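Local coordinates for H/ACA ribonucleoprotein complex non-core subunit NAF1 (Saccharomyces cerevisiae, PDB 2V3M) that binds RNA and helps assemble box H/ACA small nucleolar ribonucleoprotein particles, leaving them during maturation when GAR1 takes its place, at residues I30-S38 with N42-T49. Residues are numbered along the deposited sequence; the frame is centred on the assembly and turned at random.
Sequences ITPIGVLKS and NNIIIHAT
V35 and H47 form a hydrogen-bonded pair in the antiparallel beta hairpin of strands 30-40 and 43-48, part of the Gar1-like domain of NAF1. The two amides bond reciprocally: H47 N reaches V35 O at 3.0 Å in a nearly straight bond (169°), whereas the bond from V35 N to H47 O is more bent. T49 N to I33 O continues the ladder at one end, and I45 N to S38 O, 2.8 Å, at the other.

Between these bonds the register slips by one residue. K37 and S38 both face I45, a classic beta bulge, and the evidence is the forked acceptor I45 O. It takes K37 N at 2.9 Å, almost in line with its carbonyl bond. S38 N comes to the same oxygen more obliquely, at 3.2 Å. A second classic bulge, I33 and G34 against A109, lies on the other side of strand 30-40, where strand 108-112 pairs with it. The segment axes make 136°, well short of a straight antiparallel run.

Apolar contacts gather on the face of L36 and I46. The trans first torsion of L36 (chi1 175°) brings its CD1 against CG2 of I44. CG2 of I46 sits 3.7 Å from both V35 N and V35 O and approaches CG2 of I33; F63 and I88 also pack on I46.

The opposite face carries V35, H47, S38 and I45. S38 and I45 touch there through their CB atoms, 3.6 Å apart. The H47 ring stacks on F85. Nearer the backbone, CB of H47 meets CG of K37 at 3.8 Å. At the subunit interface, S38 OG shares a hydrogen bond with S38 OG of the second subunit.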
# COMPACT_ATOMS: atom_id res chain seq x y z
N ILE A 30 -18.55 -2.60 16.67
CA ILE A 30 -17.32 -2.40 15.97
C ILE A 30 -16.68 -3.81 15.95
O ILE A 30 -16.80 -4.56 16.94
CB ILE A 30 -16.50 -1.34 16.76
CG1 ILE A 30 -16.08 -0.22 15.86
CG2 ILE A 30 -15.21 -1.80 17.30
CD1 ILE A 30 -17.07 0.65 15.62
N THR A 31 -16.06 -4.21 14.84
CA THR A 31 -15.44 -5.55 14.79
C THR A 31 -13.98 -5.52 14.28
O THR A 31 -13.76 -4.97 13.20
CB THR A 31 -16.26 -6.38 13.85
OG1 THR A 31 -17.45 -6.67 14.51
CG2 THR A 31 -15.58 -7.73 13.46
N PRO A 32 -13.02 -6.10 15.03
CA PRO A 32 -11.62 -5.99 14.63
C PRO A 32 -11.46 -6.59 13.22
O PRO A 32 -12.13 -7.56 12.88
CB PRO A 32 -10.88 -6.79 15.70
CG PRO A 32 -11.89 -7.72 16.24
CD PRO A 32 -13.18 -6.93 16.24
N ILE A 33 -10.64 -5.97 12.38
CA ILE A 33 -10.55 -6.44 11.04
C ILE A 33 -9.08 -6.53 10.55
O ILE A 33 -8.81 -7.34 9.68
CB ILE A 33 -11.39 -5.51 10.11
CG1 ILE A 33 -11.66 -6.18 8.76
CG2 ILE A 33 -10.70 -4.19 9.83
CD1 ILE A 33 -12.72 -7.31 8.85
N GLY A 34 -8.17 -5.69 11.10
CA GLY A 34 -6.76 -5.69 10.66
C GLY A 34 -5.97 -4.57 11.33
O GLY A 34 -6.29 -4.17 12.51
N VAL A 35 -4.90 -4.10 10.66
CA VAL A 35 -3.99 -3.19 11.33
C VAL A 35 -3.71 -2.18 10.31
O VAL A 35 -3.47 -2.51 9.18
CB VAL A 35 -2.71 -3.88 11.76
CG1 VAL A 35 -1.68 -2.83 12.30
CG2 VAL A 35 -2.99 -4.99 12.76
N LEU A 36 -3.79 -0.90 10.67
CA LEU A 36 -3.51 0.18 9.73
C LEU A 36 -2.04 0.13 9.42
O LEU A 36 -1.21 0.27 10.38
CB LEU A 36 -3.88 1.47 10.45
CG LEU A 36 -3.63 2.85 9.83
CD1 LEU A 36 -4.42 3.01 8.61
CD2 LEU A 36 -4.05 3.97 10.80
N LYS A 37 -1.67 -0.15 8.16
CA LYS A 37 -0.26 -0.32 7.84
C LYS A 37 0.37 0.75 6.97
O LYS A 37 1.54 0.93 7.04
CB LYS A 37 -0.04 -1.64 7.24
CG LYS A 37 -0.19 -2.75 8.29
CD LYS A 37 0.98 -2.80 9.21
CE LYS A 37 1.08 -4.14 9.88
NZ LYS A 37 2.25 -4.13 10.87
N SER A 38 -0.43 1.51 6.22
CA SER A 38 0.14 2.45 5.31
C SER A 38 -0.76 3.64 4.86
O SER A 38 -1.97 3.56 4.85
CB SER A 38 0.59 1.71 4.08
OG SER A 38 1.53 2.53 3.45
N ASN A 42 -3.33 9.92 -0.38
CA ASN A 42 -4.71 9.76 0.03
C ASN A 42 -5.17 8.32 0.04
O ASN A 42 -6.38 8.11 0.24
CB ASN A 42 -5.67 10.58 -0.80
CG ASN A 42 -5.50 12.05 -0.62
OD1 ASN A 42 -5.32 12.58 0.49
ND2 ASN A 42 -5.58 12.74 -1.71
N ASN A 43 -4.30 7.32 -0.14
CA ASN A 43 -4.75 5.96 0.18
C ASN A 43 -4.38 5.51 1.59
O ASN A 43 -3.27 5.84 2.06
CB ASN A 43 -4.19 4.98 -0.77
CG ASN A 43 -4.64 5.27 -2.18
OD1 ASN A 43 -5.69 4.75 -2.65
ND2 ASN A 43 -3.81 6.07 -2.92
N ILE A 44 -5.28 4.77 2.24
CA ILE A 44 -4.99 4.17 3.50
C ILE A 44 -5.04 2.65 3.26
O ILE A 44 -5.97 2.11 2.63
CB ILE A 44 -6.06 4.58 4.56
CG1 ILE A 44 -6.00 6.06 4.85
CG2 ILE A 44 -5.92 3.79 5.83
CD1 ILE A 44 -4.67 6.54 5.03
N ILE A 45 -4.02 1.97 3.74
CA ILE A 45 -3.88 0.56 3.51
C ILE A 45 -4.02 -0.20 4.85
O ILE A 45 -3.29 0.10 5.78
CB ILE A 45 -2.53 0.24 2.97
CG1 ILE A 45 -2.43 0.74 1.57
CG2 ILE A 45 -2.34 -1.22 2.92
CD1 ILE A 45 -3.56 0.88 0.86
N ILE A 46 -4.90 -1.18 4.90
CA ILE A 46 -5.10 -1.99 6.11
C ILE A 46 -4.75 -3.46 5.84
O ILE A 46 -5.13 -4.01 4.77
CB ILE A 46 -6.60 -1.86 6.58
CG1 ILE A 46 -6.81 -0.36 6.77
CG2 ILE A 46 -6.92 -2.76 7.86
CD1 ILE A 46 -7.86 0.03 7.49
N HIS A 47 -4.03 -4.09 6.74
CA HIS A 47 -3.62 -5.41 6.42
C HIS A 47 -4.57 -6.29 7.16
O HIS A 47 -4.69 -6.15 8.39
CB HIS A 47 -2.20 -5.66 6.90
CG HIS A 47 -1.59 -6.91 6.35
ND1 HIS A 47 -0.30 -7.31 6.64
CD2 HIS A 47 -2.08 -7.87 5.52
CE1 HIS A 47 -0.01 -8.44 6.00
NE2 HIS A 47 -1.08 -8.81 5.32
N ALA A 48 -5.26 -7.19 6.44
CA ALA A 48 -6.22 -8.09 7.08
C ALA A 48 -5.61 -8.95 8.19
O ALA A 48 -4.45 -9.35 8.11
CB ALA A 48 -6.91 -8.95 6.06
N THR A 49 -6.40 -9.20 9.24
CA THR A 49 -6.07 -10.11 10.37
C THR A 49 -7.17 -11.12 10.63
O THR A 49 -6.87 -12.30 10.81
CB THR A 49 -5.72 -9.32 11.67
OG1 THR A 49 -4.48 -8.62 11.47
CG2 THR A 49 -5.57 -10.26 12.88